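PDB 6BLK: signal transduction histidine-protein kinase/phosphatase MprB from Mycobacterium hassiacum, which probably autophosphorylates on histidine with ATP and probably also dephosphorylates phosphoprotein, as a two-component sensor whose ATP-binding kinase domain forms this chain. Local coordinates for residues His79-Ile84 with His150-Gly155; Thr36-Ile41 with Leu72-Pro77; Gly90-Glu95 with Phe104-Ala109. One frame throughout, in Å; residues are numbered along the deposited sequence. Where two conformers were deposited one is given.

Interaction 1 (His79-Ile84 with His150-Gly155); sequences HAELVI and HIVLPG
H150 and E81 meet side chain to side chain on one face of an antiparallel strand pair. ND1 of H150 donates to OE2 of E81 over 2.8 Å. The oxygen lies close to the ring plane of H150, but the donor stands above the carboxylate plane, which is turned 42° from the ring. E81 reaches this position with an extended chain whose CG is anti to the backbone N (chi1 -173°). V83 lies alongside the same ring. Its CG1 sits over one face, 3.9 Å from the centroid of the H150 ring, in a CH-pi contact. The imidazole is thus held at its edge by a carboxylate and on a face by a methyl. Further along this face, CD2 of H79 comes 3.7 Å from CA of P154. ND1 of H79 is hydrogen-bonded to OD1 of D76, outside the two segments.

The backbone sets these pairs. A80 with L153 and L82 with I151 are hydrogen-bonded pairs; the shortest bond runs from L82 N to I151 O, at 2.7 Å. E81 with V152 and V83 with H150 are non-hydrogen-bonded pairs. The side chains of A80, L82, I151 and L153 lie on the other, buried face. There L82 packs on V51 of helix 44-60 and L153 on V40 of strand 30-40. Within the mixed sheet of this GHKL-type ATPase domain, strand 67-76 pairs with 79-85, and strand 132-137 pairs with 147-154.

Interaction 2 (Thr36-Ile41 with Leu72-Pro77); sequences TPWQVI and LYQIDP
The contact belongs to the beta-alpha-beta unit of strand 30-40, helix 44-60 and strand 67-76. It lies where the two parallel strands separate. One backbone bond remains: N of T36 donates to O of L72 over 2.9 Å. Beyond it the strands diverge, and the axes of 38-40 and 72-76 run 74° apart. Side chains take over the contact there.

CD2 of L72 reaches the backbone O of T36 at 3.5 Å and CB of W38 at 3.9 Å. One leucine branch therefore fills the corner between T36 and W38. T36 has two conformers. In one of them its side chain crosses that of L72 at about a right angle, and CG2 of T36 lies 3.6 Å from CD2 of L72.

The indole of W38 extends to Q74. CG of W38 is anti to the backbone N (chi1 -164°), and the six-membered ring presents its edge to the glutamine. CZ3 of W38 is 3.6 Å from CD of Q74. The amide plane is inclined 60° to the ring. NE2 of Q74 lies at the ring edge, in its plane, and donates to O of D76 over 2.8 Å. It approaches from above that carbonyl plane. This bond ties the amide back to its own strand and limits its rotation beside the indole. I75 and D76 form a classic beta bulge opposite H79.

Around the contact, NE1 of W38 makes a weak hydrogen bond to O of L153. The indole also packs on A80 of strand 79-85 and on P157 of strand 156-157. L72 is covered by M11 and I15 of helix 11-25.

Interaction 3 (Gly90-Glu95 with Phe104-Ala109); sequences GIPPQE and FRSASA. With ATP (adenosine-5'-triphosphate), chain E.
E95 reaches across to the loop 104-109 and meets it along most of its side chain. Its CB lies 4.0 Å from CZ of F104. CG is anti to the carbonyl carbon (chi1 -65°), and the chain runs extended from there. CD then lies at the edge of the F104 ring, in its plane, with the carboxylate turned 89° from that ring. OE1 of E95 comes 3.5 Å from CZ of F104, near the ring plane. At the tip, OE1 accepts from OG of S106 over 2.7 Å, on its syn lone pair. OE2 receives a weak bond from N of A107 at 3.5 Å. A water also gives OE2 a weak bond, and it is hydrogen-bonded to OG of S108.

S106 OG also accepts from N of S108 over 3.1 Å, which makes an ST turn. The hydroxyl thus links E95 to a type I turn from S106 to A109. OG of S108 rests 3.6 Å from CD of P92.

The loop 104-109 lines the ATP pocket of this GHKL-type ATPase fold. N of S106, an ATP-binding residue, donates to the ribose O2' of ATP over 2.8 Å. F104 CD2 approaches ATP O4' at 3.4 Å, while I91 and A109 touch the adenine. Along the chain, both segments lie in the loop between strand 79-85 and helix 118-128, probably part of the ATP lid. I91 and F104 pack on V99, and P92 on Y137 of strand 132-137.

In the fold
Interactions 1 and 2 are neighbours in one sheet, with centres about 7 Å apart. They touch: E81 N lies 2.8 Å from Y73 O, a probable hydrogen bond, and W38 CZ2 lies 3.3 Å from H79 C. Interaction 3 lies at the nucleotide, in the chain that runs between the two strands of interaction 1. Its centre is about 23 Å from that of interaction 1 and about 29 Å from that of interaction 2. Interactions 2 and 3 are on opposite sides of the chain's centre. Interaction 1 is the nearer to interaction 3; its V83 side chain is about 11 Å from ATP, and that of I151 about 7 Å from that of L119, an ATP-binding residue.

Interaction 1 (His79-Ile84 with His150-Gly155)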
loop_
_atom_site.group_PDB
_atom_site.type_symbol
_atom_site.label_atom_id
_atom_site.label_comp_id
_atom_site.label_asym_id
_atom_site.label_seq_id
_atom_site.Cartn_x
_atom_site.Cartn_y
_atom_site.Cartn_z
ATOM N N HIS A 79 1.058 17.353 -2.660
ATOM C CA HIS A 79 0.681 15.948 -2.563
ATOM C C HIS A 79 1.667 15.033 -3.268
ATOM O O HIS A 79 2.238 15.381 -4.295
ATOM C CB HIS A 79 -0.704 15.698 -3.154
ATOM C CG HIS A 79 -1.803 16.442 -2.479
ATOM N ND1 HIS A 79 -2.075 17.768 -2.745
ATOM C CD2 HIS A 79 -2.694 16.051 -1.539
ATOM C CE1 HIS A 79 -3.084 18.162 -1.988
ATOM N NE2 HIS A 79 -3.478 17.143 -1.248
ATOM N N ALA A 80 1.762 13.803 -2.759
ATOM C CA ALA A 80 2.528 12.754 -3.386
ATOM C C ALA A 80 1.672 11.501 -3.412
ATOM O O ALA A 80 0.678 11.387 -2.697
ATOM C CB ALA A 80 3.838 12.457 -2.653
ATOM N N GLU A 81 2.039 10.605 -4.297
ATOM C CA GLU A 81 1.293 9.383 -4.502
ATOM C C GLU A 81 2.222 8.208 -4.273
ATOM O O GLU A 81 3.275 8.122 -4.909
ATOM C CB GLU A 81 0.708 9.349 -5.917
ATOM C CG GLU A 81 -0.214 8.201 -6.162
ATOM C CD GLU A 81 -0.549 8.017 -7.645
ATOM O OE1 GLU A 81 0.257 8.442 -8.498
ATOM O OE2 GLU A 81 -1.608 7.428 -7.959
ATOM N N LEU A 82 1.790 7.287 -3.416
ATOM C CA LEU A 82 2.474 6.027 -3.169
ATOM C C LEU A 82 1.721 4.963 -3.947
ATOM O O LEU A 82 0.509 4.810 -3.785
ATOM C CB LEU A 82 2.516 5.703 -1.673
ATOM C CG LEU A 82 2.928 4.302 -1.203
ATOM C CD1 LEU A 82 4.378 3.982 -1.496
ATOM C CD2 LEU A 82 2.684 4.187 0.304
ATOM N N VAL A 83 2.426 4.244 -4.789
ATOM C CA VAL A 83 1.815 3.173 -5.567
ATOM C C VAL A 83 2.575 1.909 -5.264
ATOM O O VAL A 83 3.790 1.835 -5.501
ATOM C CB VAL A 83 1.804 3.458 -7.076
ATOM C CG1 VAL A 83 1.006 2.385 -7.800
ATOM C CG2 VAL A 83 1.207 4.800 -7.371
ATOM N N ILE A 84 1.865 0.913 -4.750
ATOM C CA ILE A 84 2.436 -0.400 -4.446
ATOM C C ILE A 84 1.806 -1.429 -5.389
ATOM O O ILE A 84 0.574 -1.533 -5.503
ATOM C CB ILE A 84 2.239 -0.784 -2.974
ATOM C CG1 ILE A 84 3.086 0.118 -2.072
ATOM C CG2 ILE A 84 2.583 -2.255 -2.746
ATOM C CD1 ILE A 84 2.699 0.110 -0.611
ATOM N N HIS A 150 -3.078 2.658 -4.895
ATOM C CA HIS A 150 -2.616 4.024 -5.063
ATOM C C HIS A 150 -3.069 4.829 -3.846
ATOM O O HIS A 150 -4.275 4.909 -3.575
ATOM C CB HIS A 150 -3.237 4.644 -6.324
ATOM C CG HIS A 150 -2.855 4.019 -7.624
ATOM N ND1 HIS A 150 -2.091 4.685 -8.555
ATOM C CD2 HIS A 150 -3.179 2.828 -8.190
ATOM C CE1 HIS A 150 -1.935 3.927 -9.623
ATOM N NE2 HIS A 150 -2.577 2.792 -9.425
ATOM N N ILE A 151 -2.120 5.462 -3.156
ATOM C CA ILE A 151 -2.380 6.262 -1.961
ATOM C C ILE A 151 -1.822 7.661 -2.177
ATOM O O ILE A 151 -0.604 7.846 -2.355
ATOM C CB ILE A 151 -1.752 5.626 -0.715
ATOM C CG1 ILE A 151 -2.436 4.280 -0.417
ATOM C CG2 ILE A 151 -1.835 6.582 0.486
ATOM C CD1 ILE A 151 -1.782 3.462 0.660
ATOM N N VAL A 152 -2.699 8.650 -2.104
ATOM C CA VAL A 152 -2.299 10.039 -2.202
ATOM C C VAL A 152 -2.220 10.600 -0.783
ATOM O O VAL A 152 -3.168 10.464 -0.008
ATOM C CB VAL A 152 -3.277 10.816 -3.090
ATOM C CG1 VAL A 152 -2.916 12.303 -3.096
ATOM C CG2 VAL A 152 -3.237 10.261 -4.481
ATOM N N LEU A 153 -1.090 11.249 -0.448
ATOM C CA LEU A 153 -0.827 11.795 0.889
ATOM C C LEU A 153 -0.469 13.270 0.758
ATOM O O LEU A 153 0.450 13.624 0.002
ATOM C CB LEU A 153 0.308 11.083 1.618
ATOM C CG LEU A 153 -0.023 9.644 2.038
ATOM C CD1 LEU A 153 1.242 9.030 2.604
ATOM C CD2 LEU A 153 -1.184 9.619 3.040
ATOM N N PRO A 154 -1.127 14.156 1.484
ATOM C CA PRO A 154 -0.648 15.534 1.535
ATOM C C PRO A 154 0.671 15.611 2.283
ATOM O O PRO A 154 0.971 14.815 3.178
ATOM C CB PRO A 154 -1.763 16.279 2.277
ATOM C CG PRO A 154 -2.418 15.258 3.083
ATOM C CD PRO A 154 -2.298 13.942 2.339
ATOM N N GLY A 155 1.486 16.574 1.889
ATOM C CA GLY A 155 2.726 16.785 2.618
ATOM C C GLY A 155 3.623 17.755 1.886
ATOM O O GLY A 155 3.156 18.574 1.092
#

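Interaction 2 (Thr36-Ile41 with Leu72-Pro77)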
loop_
_atom_site.group_PDB
_atom_site.type_symbol
_atom_site.label_atom_id
_atom_site.label_comp_id
_atom_site.label_asym_id
_atom_site.label_seq_id
_atom_site.Cartn_x
_atom_site.Cartn_y
_atom_site.Cartn_z
ATOM N N THR A 36 10.623 9.225 -3.579
ATOM C CA THR A 36 11.091 10.592 -3.440
ATOM C C THR A 36 10.890 11.054 -1.994
ATOM O O THR A 36 9.910 10.689 -1.349
ATOM C CB THR A 36 10.369 11.529 -4.406
ATOM O OG1 THR A 36 11.195 12.681 -4.671
ATOM C CG2 THR A 36 9.047 12.002 -3.843
ATOM N N PRO A 37 11.833 11.834 -1.451
ATOM C CA PRO A 37 11.682 12.330 -0.069
ATOM C C PRO A 37 10.407 13.144 0.111
ATOM O O PRO A 37 10.193 14.168 -0.563
ATOM C CB PRO A 37 12.926 13.200 0.144
ATOM C CG PRO A 37 13.948 12.600 -0.816
ATOM C CD PRO A 37 13.157 12.173 -2.007
ATOM N N TRP A 38 9.607 12.718 1.086
ATOM C CA TRP A 38 8.277 13.281 1.341
ATOM C C TRP A 38 7.966 13.266 2.831
ATOM O O TRP A 38 8.023 12.227 3.477
ATOM C CB TRP A 38 7.207 12.513 0.578
ATOM C CG TRP A 38 5.911 13.206 0.473
ATOM C CD1 TRP A 38 4.721 12.900 1.099
ATOM C CD2 TRP A 38 5.659 14.338 -0.348
ATOM N NE1 TRP A 38 3.754 13.818 0.728
ATOM C CE2 TRP A 38 4.309 14.712 -0.151
ATOM C CE3 TRP A 38 6.450 15.091 -1.207
ATOM C CZ2 TRP A 38 3.742 15.784 -0.809
ATOM C CZ3 TRP A 38 5.897 16.156 -1.857
ATOM C CH2 TRP A 38 4.538 16.497 -1.656
ATOM N N GLN A 39 7.537 14.402 3.356
ATOM C CA GLN A 39 7.201 14.540 4.769
ATOM C C GLN A 39 5.694 14.737 4.897
ATOM O O GLN A 39 5.114 15.567 4.202
ATOM C CB GLN A 39 7.928 15.726 5.415
ATOM C CG GLN A 39 7.535 15.952 6.870
ATOM C CD GLN A 39 8.003 17.281 7.416
ATOM O OE1 GLN A 39 7.324 18.298 7.288
ATOM N NE2 GLN A 39 9.172 17.279 8.016
ATOM N N VAL A 40 5.073 13.924 5.739
ATOM C CA VAL A 40 3.649 13.999 6.035
ATOM C C VAL A 40 3.518 14.378 7.500
ATOM O O VAL A 40 4.324 13.945 8.326
ATOM C CB VAL A 40 2.951 12.653 5.750
ATOM C CG1 VAL A 40 1.490 12.690 6.225
ATOM C CG2 VAL A 40 3.045 12.289 4.243
ATOM N N ILE A 41 2.526 15.206 7.829
ATOM C CA ILE A 41 2.239 15.535 9.221
ATOM C C ILE A 41 1.207 14.531 9.705
ATOM O O ILE A 41 0.118 14.423 9.131
ATOM C CB ILE A 41 1.729 16.980 9.381
ATOM C CG1 ILE A 41 2.680 18.000 8.725
ATOM C CG2 ILE A 41 1.523 17.295 10.876
ATOM C CD1 ILE A 41 4.054 18.031 9.304
ATOM N N LEU A 72 6.949 6.238 -4.853
ATOM C CA LEU A 72 6.358 7.422 -4.249
ATOM C C LEU A 72 6.901 8.616 -5.015
ATOM O O LEU A 72 8.113 8.860 -5.026
ATOM C CB LEU A 72 6.653 7.515 -2.738
ATOM C CG LEU A 72 5.914 8.596 -1.955
ATOM C CD1 LEU A 72 5.972 8.267 -0.472
ATOM C CD2 LEU A 72 6.567 9.912 -2.211
ATOM N N TYR A 73 6.002 9.350 -5.661
ATOM C CA TYR A 73 6.361 10.518 -6.442
ATOM C C TYR A 73 5.453 11.665 -6.056
ATOM O O TYR A 73 4.270 11.458 -5.801
ATOM C CB TYR A 73 6.211 10.248 -7.928
ATOM C CG TYR A 73 7.280 9.390 -8.528
ATOM C CD1 TYR A 73 8.542 9.910 -8.789
ATOM C CD2 TYR A 73 7.032 8.072 -8.857
ATOM C CE1 TYR A 73 9.532 9.118 -9.365
ATOM C CE2 TYR A 73 7.990 7.295 -9.412
ATOM C CZ TYR A 73 9.236 7.807 -9.661
ATOM O OH TYR A 73 10.170 6.956 -10.247
ATOM N N GLN A 74 6.007 12.872 -6.060
ATOM C CA GLN A 74 5.201 14.083 -5.910
ATOM C C GLN A 74 4.333 14.288 -7.153
ATOM O O GLN A 74 4.802 14.135 -8.274
ATOM C CB GLN A 74 6.117 15.295 -5.730
ATOM C CG GLN A 74 5.366 16.610 -5.490
ATOM C CD GLN A 74 6.257 17.741 -5.043
ATOM O OE1 GLN A 74 7.477 17.631 -5.032
ATOM N NE2 GLN A 74 5.635 18.862 -4.662
ATOM N N ILE A 75 3.060 14.629 -6.962
ATOM C CA ILE A 75 2.142 14.841 -8.077
ATOM C C ILE A 75 1.608 16.273 -8.168
ATOM O O ILE A 75 1.064 16.638 -9.220
ATOM C CB ILE A 75 0.963 13.834 -8.038
ATOM C CG1 ILE A 75 0.132 14.008 -6.744
ATOM C CG2 ILE A 75 1.472 12.429 -8.177
ATOM C CD1 ILE A 75 -1.183 13.210 -6.710
ATOM N N ASP A 76 1.756 17.112 -7.122
ATOM C CA ASP A 76 1.480 18.555 -7.136
ATOM C C ASP A 76 2.218 19.217 -5.963
ATOM O O ASP A 76 2.894 18.525 -5.181
ATOM C CB ASP A 76 -0.040 18.815 -7.130
ATOM C CG ASP A 76 -0.731 18.359 -5.871
ATOM O OD1 ASP A 76 -0.350 18.798 -4.779
ATOM O OD2 ASP A 76 -1.693 17.569 -5.978
ATOM N N PRO A 77 2.165 20.555 -5.809
ATOM C CA PRO A 77 2.955 21.195 -4.748
ATOM C C PRO A 77 2.668 20.675 -3.350
ATOM O O PRO A 77 3.543 20.778 -2.476
ATOM C CB PRO A 77 2.585 22.682 -4.896
ATOM C CG PRO A 77 2.202 22.802 -6.328
ATOM C CD PRO A 77 1.485 21.543 -6.657
#

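Interaction 3 (Gly90-Glu95 with Phe104-Ala109)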
loop_
_atom_site.group_PDB
_atom_site.type_symbol
_atom_site.label_atom_id
_atom_site.label_comp_id
_atom_site.label_asym_id
_atom_site.label_seq_id
_atom_site.Cartn_x
_atom_site.Cartn_y
_atom_site.Cartn_z
ATOM N N GLY A 90 -4.478 -9.657 -9.518
ATOM C CA GLY A 90 -5.218 -8.426 -9.652
ATOM C C GLY A 90 -6.619 -8.551 -9.081
ATOM O O GLY A 90 -7.170 -9.633 -8.927
ATOM N N ILE A 91 -7.197 -7.407 -8.759
ATOM C CA ILE A 91 -8.575 -7.332 -8.270
ATOM C C ILE A 91 -9.435 -6.803 -9.412
ATOM O O ILE A 91 -9.183 -5.691 -9.893
ATOM C CB ILE A 91 -8.686 -6.438 -7.027
ATOM C CG1 ILE A 91 -7.929 -7.094 -5.859
ATOM C CG2 ILE A 91 -10.167 -6.204 -6.666
ATOM C CD1 ILE A 91 -7.757 -6.211 -4.630
ATOM N N PRO A 92 -10.434 -7.555 -9.878
ATOM C CA PRO A 92 -11.154 -7.161 -11.100
ATOM C C PRO A 92 -12.036 -5.945 -10.871
ATOM O O PRO A 92 -12.378 -5.614 -9.726
ATOM C CB PRO A 92 -11.998 -8.404 -11.425
ATOM C CG PRO A 92 -12.212 -9.062 -10.093
ATOM C CD PRO A 92 -10.965 -8.795 -9.289
ATOM N N PRO A 93 -12.445 -5.258 -11.946
ATOM C CA PRO A 93 -13.167 -3.986 -11.775
ATOM C C PRO A 93 -14.400 -4.057 -10.894
ATOM O O PRO A 93 -14.642 -3.121 -10.122
ATOM C CB PRO A 93 -13.536 -3.613 -13.218
ATOM C CG PRO A 93 -12.516 -4.291 -14.036
ATOM C CD PRO A 93 -12.204 -5.555 -13.369
ATOM N N GLN A 94 -15.195 -5.121 -10.995
ATOM C CA GLN A 94 -16.479 -5.166 -10.304
ATOM C C GLN A 94 -16.327 -5.262 -8.787
ATOM O O GLN A 94 -17.209 -4.795 -8.058
ATOM C CB GLN A 94 -17.324 -6.336 -10.835
ATOM C CG GLN A 94 -16.775 -7.742 -10.593
ATOM C CD GLN A 94 -15.746 -8.203 -11.645
ATOM O OE1 GLN A 94 -15.301 -7.420 -12.498
ATOM N NE2 GLN A 94 -15.380 -9.486 -11.586
ATOM N N GLU A 95 -15.222 -5.833 -8.305
ATOM C CA GLU A 95 -14.932 -5.958 -6.882
ATOM C C GLU A 95 -14.277 -4.719 -6.287
ATOM O O GLU A 95 -14.101 -4.666 -5.066
ATOM C CB GLU A 95 -13.998 -7.146 -6.632
ATOM C CG GLU A 95 -14.594 -8.499 -6.953
ATOM C CD GLU A 95 -13.693 -9.646 -6.569
ATOM O OE1 GLU A 95 -12.460 -9.446 -6.412
ATOM O OE2 GLU A 95 -14.224 -10.768 -6.403
ATOM N N PHE A 104 -13.962 -8.234 3.118
ATOM C CA PHE A 104 -13.867 -8.522 1.692
ATOM C C PHE A 104 -12.854 -9.626 1.422
ATOM O O PHE A 104 -11.802 -9.693 2.058
ATOM C CB PHE A 104 -13.475 -7.269 0.913
ATOM C CG PHE A 104 -13.096 -7.558 -0.517
ATOM C CD1 PHE A 104 -14.035 -8.065 -1.399
ATOM C CD2 PHE A 104 -11.808 -7.346 -0.969
ATOM C CE1 PHE A 104 -13.703 -8.342 -2.704
ATOM C CE2 PHE A 104 -11.478 -7.614 -2.268
ATOM C CZ PHE A 104 -12.427 -8.117 -3.137
ATOM N N ARG A 105 -13.216 -10.528 0.502
ATOM C CA ARG A 105 -12.345 -11.604 0.044
ATOM C C ARG A 105 -12.565 -11.760 -1.454
ATOM O O ARG A 105 -13.688 -12.049 -1.883
ATOM C CB ARG A 105 -12.681 -12.899 0.796
ATOM C CG ARG A 105 -11.549 -13.873 0.973
ATOM C CD ARG A 105 -11.945 -14.938 1.978
ATOM N NE ARG A 105 -10.890 -15.938 2.132
ATOM C CZ ARG A 105 -9.966 -15.956 3.086
ATOM N NH1 ARG A 105 -9.917 -15.021 4.026
ATOM N NH2 ARG A 105 -9.075 -16.934 3.103
ATOM N N SER A 106 -11.507 -11.579 -2.248
ATOM C CA SER A 106 -11.599 -11.712 -3.698
ATOM C C SER A 106 -11.649 -13.178 -4.141
ATOM O O SER A 106 -10.826 -13.995 -3.723
ATOM C CB SER A 106 -10.399 -11.027 -4.350
ATOM O OG SER A 106 -10.474 -11.106 -5.764
ATOM N N ALA A 107 -12.603 -13.488 -5.020
ATOM C CA ALA A 107 -12.655 -14.805 -5.645
ATOM C C ALA A 107 -11.503 -15.030 -6.621
ATOM O O ALA A 107 -11.229 -16.187 -6.973
ATOM C CB ALA A 107 -13.987 -14.977 -6.370
ATOM N N SER A 108 -10.822 -13.954 -7.059
ATOM C CA SER A 108 -9.693 -14.061 -7.995
ATOM C C SER A 108 -8.386 -14.431 -7.314
ATOM O O SER A 108 -7.435 -14.837 -7.995
ATOM C CB SER A 108 -9.472 -12.734 -8.750
ATOM O OG SER A 108 -10.578 -12.387 -9.574
ATOM N N ALA A 109 -8.304 -14.266 -6.004
ATOM C CA ALA A 109 -7.079 -14.465 -5.255
ATOM C C ALA A 109 -7.210 -15.729 -4.423
ATOM O O ALA A 109 -8.284 -16.014 -3.886
ATOM C CB ALA A 109 -6.791 -13.258 -4.356
HETATM P PG ATP E . -5.669 -9.302 6.898
HETATM O O1G ATP E . -5.074 -8.228 6.007
HETATM O O2G ATP E . -6.771 -8.880 7.882
HETATM O O3G ATP E . -4.644 -10.236 7.519
HETATM P PB ATP E . -6.591 -10.139 4.248
HETATM O O1B ATP E . -7.424 -11.316 3.771
HETATM O O2B ATP E . -5.178 -9.965 3.811
HETATM O O3B ATP E . -6.498 -10.259 5.874
HETATM P PA ATP E . -7.118 -7.412 3.300
HETATM O O1A ATP E . -8.105 -6.380 3.838
HETATM O O2A ATP E . -5.645 -7.102 3.402
HETATM O O3A ATP E . -7.514 -8.805 4.055
HETATM O "O5'" ATP E . -7.553 -7.752 1.832
HETATM C "C5'" ATP E . -8.894 -8.107 1.541
HETATM C "C4'" ATP E . -8.891 -9.123 0.405
HETATM O "O4'" ATP E . -8.561 -8.407 -0.791
HETATM C "C3'" ATP E . -7.894 -10.285 0.488
HETATM O "O3'" ATP E . -8.414 -11.402 1.243
HETATM C "C2'" ATP E . -7.724 -10.617 -0.982
HETATM O "O2'" ATP E . -8.825 -11.398 -1.484
HETATM C "C1'" ATP E . -7.813 -9.261 -1.646
HETATM N N9 ATP E . -6.503 -8.616 -1.852
HETATM C C8 ATP E . -5.952 -7.569 -1.149
HETATM N N7 ATP E . -4.744 -7.229 -1.683
HETATM C C5 ATP E . -4.538 -8.061 -2.728
HETATM C C6 ATP E . -3.480 -8.185 -3.706
HETATM N N6 ATP E . -2.408 -7.386 -3.611
HETATM N N1 ATP E . -3.611 -9.126 -4.639
HETATM C C2 ATP E . -4.687 -9.932 -4.704
HETATM N N3 ATP E . -5.714 -9.858 -3.846
HETATM C C4 ATP E . -5.686 -8.939 -2.854
HETATM O O HOH W 1 -13.056 -12.171 -8.597
#